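Local coordinates for ferredoxin (Mycobacterium smegmatis, PDB 2V2K), which carries electrons in a wide variety of metabolic reactions by means of two iron-sulfur clusters, one [3Fe-4S] and one [4Fe-4S], at residues A[22-27]-A[32-37]. Numbering follows the deposited sequence.
With F3S (Fe3-s4 cluster), chain C.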
loop_
_atom_site.group_PDB
_atom_site.type_symbol
_atom_site.label_atom_id
_atom_site.label_comp_id
_atom_site.label_asym_id
_atom_site.label_seq_id
_atom_site.Cartn_x
_atom_site.Cartn_y
_atom_site.Cartn_z
ATOM N N VAL A 22 12.484 3.266 -5.374
ATOM C CA VAL A 22 12.363 1.988 -6.105
ATOM C C VAL A 22 10.971 1.794 -6.758
ATOM O O VAL A 22 10.743 0.768 -7.399
ATOM C CB VAL A 22 12.727 0.740 -5.246
ATOM C CG1 VAL A 22 14.221 0.819 -4.736
ATOM C CG2 VAL A 22 11.766 0.536 -4.114
ATOM N N ASP A 23 10.084 2.789 -6.651
ATOM C CA ASP A 23 8.783 2.740 -7.299
ATOM C C ASP A 23 8.008 1.446 -6.977
ATOM O O ASP A 23 7.449 0.792 -7.878
ATOM C CB ASP A 23 8.972 2.913 -8.807
ATOM C CG ASP A 23 7.687 3.152 -9.538
ATOM O OD1 ASP A 23 6.710 3.632 -8.913
ATOM O OD2 ASP A 23 7.659 2.853 -10.750
ATOM N N CYS A 24 7.968 1.093 -5.688
ATOM C CA CYS A 24 7.322 -0.174 -5.213
ATOM C C CYS A 24 5.941 -0.013 -4.556
ATOM O O CYS A 24 5.459 -0.944 -3.889
ATOM C CB CYS A 24 8.239 -0.932 -4.260
ATOM S SG CYS A 24 8.413 -0.168 -2.655
ATOM N N ILE A 25 5.287 1.140 -4.778
ATOM C CA ILE A 25 3.985 1.443 -4.210
ATOM C C ILE A 25 2.970 1.405 -5.355
ATOM O O ILE A 25 3.013 2.233 -6.250
ATOM C CB ILE A 25 3.932 2.799 -3.446
ATOM C CG1 ILE A 25 5.180 2.994 -2.561
ATOM C CG2 ILE A 25 2.598 2.846 -2.603
ATOM C CD1 ILE A 25 5.147 4.177 -1.579
ATOM N N TYR A 26 2.097 0.398 -5.304
ATOM C CA TYR A 26 1.204 0.036 -6.405
ATOM C C TYR A 26 -0.251 0.360 -6.080
ATOM O O TYR A 26 -0.673 0.217 -4.929
ATOM C CB TYR A 26 1.305 -1.448 -6.729
ATOM C CG TYR A 26 2.650 -1.957 -7.247
ATOM C CD1 TYR A 26 2.797 -2.402 -8.562
ATOM C CD2 TYR A 26 3.785 -2.023 -6.416
ATOM C CE1 TYR A 26 4.039 -2.907 -9.043
ATOM C CE2 TYR A 26 5.018 -2.538 -6.893
ATOM C CZ TYR A 26 5.132 -2.970 -8.201
ATOM O OH TYR A 26 6.347 -3.452 -8.670
ATOM N N GLU A 27 -1.013 0.732 -7.109
ATOM C CA GLU A 27 -2.389 1.198 -6.910
ATOM C C GLU A 27 -3.458 0.128 -7.171
ATOM O O GLU A 27 -3.491 -0.465 -8.248
ATOM C CB GLU A 27 -2.678 2.395 -7.810
ATOM C CG GLU A 27 -3.987 3.094 -7.468
ATOM C CD GLU A 27 -4.262 4.308 -8.313
ATOM O OE1 GLU A 27 -3.378 4.701 -9.111
ATOM O OE2 GLU A 27 -5.383 4.871 -8.204
ATOM N N LEU A 32 -3.548 2.136 -2.044
ATOM C CA LEU A 32 -2.215 1.761 -2.523
ATOM C C LEU A 32 -1.590 0.716 -1.579
ATOM O O LEU A 32 -2.003 0.579 -0.439
ATOM C CB LEU A 32 -1.299 2.975 -2.670
ATOM C CG LEU A 32 -1.438 3.624 -4.040
ATOM C CD1 LEU A 32 -2.844 4.239 -4.148
ATOM C CD2 LEU A 32 -0.347 4.657 -4.297
ATOM N N TYR A 33 -0.617 -0.024 -2.113
ATOM C CA TYR A 33 0.021 -1.180 -1.462
ATOM C C TYR A 33 1.531 -1.150 -1.694
ATOM O O TYR A 33 1.987 -0.926 -2.835
ATOM C CB TYR A 33 -0.549 -2.489 -2.020
ATOM C CG TYR A 33 -2.071 -2.653 -1.938
ATOM C CD1 TYR A 33 -2.925 -2.115 -2.918
ATOM C CD2 TYR A 33 -2.645 -3.349 -0.892
ATOM C CE1 TYR A 33 -4.322 -2.283 -2.834
ATOM C CE2 TYR A 33 -4.032 -3.518 -0.797
ATOM C CZ TYR A 33 -4.855 -2.990 -1.779
ATOM O OH TYR A 33 -6.219 -3.172 -1.649
ATOM N N ILE A 34 2.306 -1.326 -0.634
ATOM C CA ILE A 34 3.792 -1.388 -0.717
ATOM C C ILE A 34 4.206 -2.834 -0.941
ATOM O O ILE A 34 3.822 -3.728 -0.152
ATOM C CB ILE A 34 4.474 -0.822 0.546
ATOM C CG1 ILE A 34 4.223 0.695 0.617
ATOM C CG2 ILE A 34 5.969 -1.215 0.588
ATOM C CD1 ILE A 34 4.678 1.401 1.896
ATOM N N HIS A 35 4.985 -3.081 -1.994
ATOM C CA HIS A 35 5.450 -4.447 -2.269
ATOM C C HIS A 35 6.538 -4.831 -1.284
ATOM O O HIS A 35 7.615 -4.231 -1.320
ATOM C CB HIS A 35 6.000 -4.555 -3.695
ATOM C CG HIS A 35 6.074 -5.951 -4.195
ATOM N ND1 HIS A 35 6.554 -6.985 -3.425
ATOM C CD2 HIS A 35 5.715 -6.498 -5.381
ATOM C CE1 HIS A 35 6.472 -8.112 -4.108
ATOM N NE2 HIS A 35 5.949 -7.849 -5.288
ATOM N N PRO A 36 6.265 -5.819 -0.410
ATOM C CA PRO A 36 7.201 -6.170 0.669
ATOM C C PRO A 36 8.526 -6.814 0.232
ATOM O O PRO A 36 9.473 -6.859 1.028
ATOM C CB PRO A 36 6.408 -7.181 1.511
ATOM C CG PRO A 36 5.458 -7.755 0.619
ATOM C CD PRO A 36 5.079 -6.699 -0.379
ATOM N N ASP A 37 8.583 -7.327 -0.997
ATOM C CA ASP A 37 9.815 -7.904 -1.556
ATOM C C ASP A 37 10.600 -6.911 -2.437
ATOM O O ASP A 37 11.665 -7.257 -2.943
ATOM C CB ASP A 37 9.480 -9.163 -2.354
ATOM C CG ASP A 37 8.659 -10.162 -1.551
ATOM O OD1 ASP A 37 9.062 -10.489 -0.409
ATOM O OD2 ASP A 37 7.621 -10.630 -2.060
HETATM FE FE1 F3S C . 9.802 1.300 0.987
HETATM FE FE3 F3S C . 8.684 3.782 1.330
HETATM FE FE4 F3S C . 9.891 3.108 -0.990
HETATM S S1 F3S C . 9.948 2.624 2.830
HETATM S S2 F3S C . 11.604 1.705 -0.382
HETATM S S3 F3S C . 7.971 2.111 -0.093
HETATM S S4 F3S C . 10.044 5.163 0.077
#
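Ile25 and Ile34 lie side by side in a non-hydrogen-bonded pair of the short antiparallel beta hairpin 25-27/32-34, part of the two-cluster ferredoxin fold, and together they touch the iron-sulfur cluster, modelled here as [3Fe-4S]. Branched, apolar residues suit a face that packs against inorganic sulfide and probably help keep water from it. From its CB, Ile25 sends out two arms. With chi1 at -43°, CG1 stands anti to the carbonyl carbon; CG1 and the CD1 beyond it both lie 3.8 Å from cluster S3, and CG1 is also 4.0 Å from Ile34 CG1. The other arm, CG2, sits beside Tyr33 O and 3.8 Å from Leu32 CD2, the two side chains crossing at about a right angle. Leu32 carries this apolar face onward to the second cluster, while Ile4 of strand 2-4 and Ile17 of helix 15-19 also pack against it. At the turn end, Glu27 lays its aliphatic CG 3.7 Å from Leu32 CD1, and its extended chain lets OE2 form salt bridges to Lys12 and Lys14.

The opposite face is aromatic. In the hydrogen-bonded pair Tyr26-Tyr33, Tyr26 N to Tyr33 O is straight and Tyr33 N to Tyr26 O bent (146°); His35 N adds a nearly straight bond to Cys24 O. Tyr26 CE2 reaches His35 CB at 3.9 Å; Phe75 stacks on His35 but meets Tyr26 edge-to-face, whereas Tyr33 stacks with Phe74. Polar tips let these large rings end at hydrogen-bonding partners: Tyr26 OH at Glu38, Tyr33 OH at Asp93 and His35 NE2 at Gly79 O. Beside Ile34 CG2, the small Cys24 brings SG 3.5 Å from sulfide S3 but, with FE4 4.0 Å from SG, does not coordinate iron.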